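Side-chain contact in elongin-C (Saccharomyces cerevisiae, PDB 5ZB2), which serves as the adaptor of a cullin-3 E3 ubiquitin ligase that polyubiquitylates a subunit of RNA polymerase II, and takes part in global genomic repair: residues 62-65 and 66-69. Residues are numbered along the deposited sequence; the frame is centred on the assembly and turned at random.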
ATOM      1  N   VAL B  62     -21.291 -32.689 -16.011  1.00 68.92           N
ATOM      2  CA  VAL B  62     -22.428 -33.187 -16.782  1.00 68.83           C
ATOM      3  C   VAL B  62     -23.706 -32.486 -16.343  1.00 67.96           C
ATOM      4  O   VAL B  62     -24.554 -32.131 -17.170  1.00 67.65           O
ATOM      5  CB  VAL B  62     -22.545 -34.716 -16.637  1.00 72.47           C
ATOM      6  CG1 VAL B  62     -23.728 -35.243 -17.441  1.00 81.85           C
ATOM      7  CG2 VAL B  62     -21.259 -35.398 -17.086  1.00 75.85           C
ATOM      8  N   GLU B  63     -23.861 -32.272 -15.035  1.00 68.26           N
ATOM      9  CA  GLU B  63     -25.041 -31.572 -14.538  1.00 69.49           C
ATOM     10  C   GLU B  63     -25.145 -30.176 -15.142  1.00 67.09           C
ATOM     11  O   GLU B  63     -26.247 -29.703 -15.443  1.00 67.14           O
ATOM     12  CB  GLU B  63     -25.005 -31.503 -13.010  1.00 70.56           C
ATOM     13  CG  GLU B  63     -26.241 -30.861 -12.384  1.00 77.36           C
ATOM     14  CD  GLU B  63     -26.208 -30.878 -10.865  1.00 78.23           C
ATOM     15  OE1 GLU B  63     -25.470 -31.709 -10.291  1.00 77.70           O
ATOM     16  OE2 GLU B  63     -26.918 -30.057 -10.245  1.00 71.05           O
ATOM     17  N   TYR B  64     -24.008 -29.502 -15.337  1.00 66.26           N
ATOM     18  CA  TYR B  64     -24.040 -28.182 -15.958  1.00 65.87           C
ATOM     19  C   TYR B  64     -24.358 -28.277 -17.446  1.00 66.00           C
ATOM     20  O   TYR B  64     -25.137 -27.472 -17.971  1.00 67.59           O
ATOM     21  CB  TYR B  64     -22.712 -27.451 -15.753  1.00 63.20           C
ATOM     22  CG  TYR B  64     -22.642 -26.166 -16.548  1.00 60.58           C
ATOM     23  CD1 TYR B  64     -23.202 -24.994 -16.059  1.00 61.56           C
ATOM     24  CD2 TYR B  64     -22.043 -26.132 -17.800  1.00 59.03           C
ATOM     25  CE1 TYR B  64     -23.159 -23.821 -16.790  1.00 59.83           C
ATOM     26  CE2 TYR B  64     -21.995 -24.964 -18.538  1.00 58.69           C
ATOM     27  CZ  TYR B  64     -22.554 -23.811 -18.028  1.00 58.69           C
ATOM     28  OH  TYR B  64     -22.511 -22.644 -18.757  1.00 57.17           O
ATOM     29  N   LEU B  65     -23.757 -29.243 -18.146  1.00 66.46           N
ATOM     30  CA  LEU B  65     -23.998 -29.377 -19.579  1.00 68.90           C
ATOM     31  C   LEU B  65     -25.483 -29.542 -19.867  1.00 71.81           C
ATOM     32  O   LEU B  65     -26.057 -28.807 -20.680  1.00 74.57           O
ATOM     33  CB  LEU B  65     -23.206 -30.561 -20.137  1.00 71.76           C
ATOM     34  CG  LEU B  65     -21.684 -30.415 -20.141  1.00 69.67           C
ATOM     35  CD1 LEU B  65     -21.030 -31.711 -20.586  1.00 73.45           C
ATOM     36  CD2 LEU B  65     -21.244 -29.266 -21.039  1.00 70.39           C
ATOM     37  N   ASN B  66     -26.127 -30.505 -19.205  1.00 70.89           N
ATOM     38  CA  ASN B  66     -27.572 -30.649 -19.341  1.00 73.49           C
ATOM     39  C   ASN B  66     -28.276 -29.359 -18.946  1.00 74.91           C
ATOM     40  O   ASN B  66     -29.161 -28.873 -19.660  1.00 77.35           O
ATOM     41  CB  ASN B  66     -28.062 -31.817 -18.485  1.00 72.41           C
ATOM     42  CG  ASN B  66     -27.375 -33.120 -18.837  1.00 75.04           C
ATOM     43  OD1 ASN B  66     -27.124 -33.406 -20.008  1.00 80.26           O
ATOM     44  ND2 ASN B  66     -27.054 -33.914 -17.822  1.00 77.37           N
ATOM     45  N   TYR B  67     -27.879 -28.781 -17.810  1.00 73.56           N
ATOM     46  CA  TYR B  67     -28.443 -27.505 -17.384  1.00 76.03           C
ATOM     47  C   TYR B  67     -28.281 -26.443 -18.464  1.00 76.90           C
ATOM     48  O   TYR B  67     -29.161 -25.594 -18.648  1.00 77.08           O
ATOM     49  CB  TYR B  67     -27.776 -27.057 -16.083  1.00 76.88           C
ATOM     50  CG  TYR B  67     -28.011 -25.608 -15.727  1.00 79.18           C
ATOM     51  CD1 TYR B  67     -29.151 -25.218 -15.036  1.00 97.14           C
ATOM     52  CD2 TYR B  67     -27.088 -24.629 -16.072  1.00 75.49           C
ATOM     53  CE1 TYR B  67     -29.366 -23.894 -14.705  1.00 81.38           C
ATOM     54  CE2 TYR B  67     -27.295 -23.303 -15.746  1.00 75.90           C
ATOM     55  CZ  TYR B  67     -28.435 -22.941 -15.062  1.00 81.48           C
ATOM     56  OH  TYR B  67     -28.648 -21.621 -14.735  1.00 80.06           O
ATOM     57  N   ASN B  68     -27.165 -26.479 -19.195  1.00 76.76           N
ATOM     58  CA  ASN B  68     -26.913 -25.462 -20.210  1.00 79.60           C
ATOM     59  C   ASN B  68     -27.835 -25.644 -21.408  1.00 80.49           C
ATOM     60  O   ASN B  68     -28.515 -24.701 -21.828  1.00 83.24           O
ATOM     61  CB  ASN B  68     -25.448 -25.507 -20.647  1.00 75.24           C
ATOM     62  CG  ASN B  68     -25.086 -24.374 -21.588  1.00 77.19           C
ATOM     63  OD1 ASN B  68     -25.476 -24.371 -22.755  1.00 83.45           O
ATOM     64  ND2 ASN B  68     -24.335 -23.403 -21.082  1.00 72.37           N
ATOM     65  N   LEU B  69     -27.872 -26.853 -21.974  1.00 82.62           N
ATOM     66  CA  LEU B  69     -28.705 -27.091 -23.150  1.00 87.53           C
ATOM     67  C   LEU B  69     -30.173 -26.806 -22.864  1.00 85.78           C
ATOM     68  O   LEU B  69     -30.897 -26.343 -23.752  1.00 89.25           O
ATOM     69  CB  LEU B  69     -28.530 -28.531 -23.637  1.00 86.49           C
ATOM     70  CG  LEU B  69     -29.370 -28.932 -24.855  1.00 89.02           C
ATOM     71  CD1 LEU B  69     -29.028 -28.071 -26.065  1.00 89.61           C
ATOM     72  CD2 LEU B  69     -29.179 -30.406 -25.172  1.00 91.94           C
TER
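Tyr64 and Asn68, one turn apart on helix 55-71, are joined through both backbone and side chain. With CG anti to the backbone N (chi1 172°), the Tyr64 ring slants along the helix toward its C-terminal end, and CB of Asn68 lies over one ring face. The Asn68 amide, its plane turned 61° from the ring, gives an ND2 hydrogen to Tyr64 OH at 3.1 Å in a bent bond (141°), the hydroxyl lying almost in the amide plane. Asparagine suits this place because its short arm carries a donor just to the phenol's end. Tyr67 meets the Tyr64 ring obliquely at its CD1 border, on the same side of the ring plane as Asn68 CB, with CD2 3.9 Å from Tyr64 CD1. Tyrosine serves both positions by joining a packing ring to a polar end, which at Tyr67 reaches Pro82 O. Elsewhere, Val62 CG1 lies alongside Asn66 ND2. A phenylalanine at Tyr64 would probably keep the ring packing but leave Asn68 ND2 and the Ser6 carbonyl of the RAD7 chain without their shared hydroxyl partner. The phenol oxygen accepts from Asn68 and, since a carbonyl can only accept, gives its hydrogen to that Ser6 oxygen, linking this POZ-type fold to RAD7.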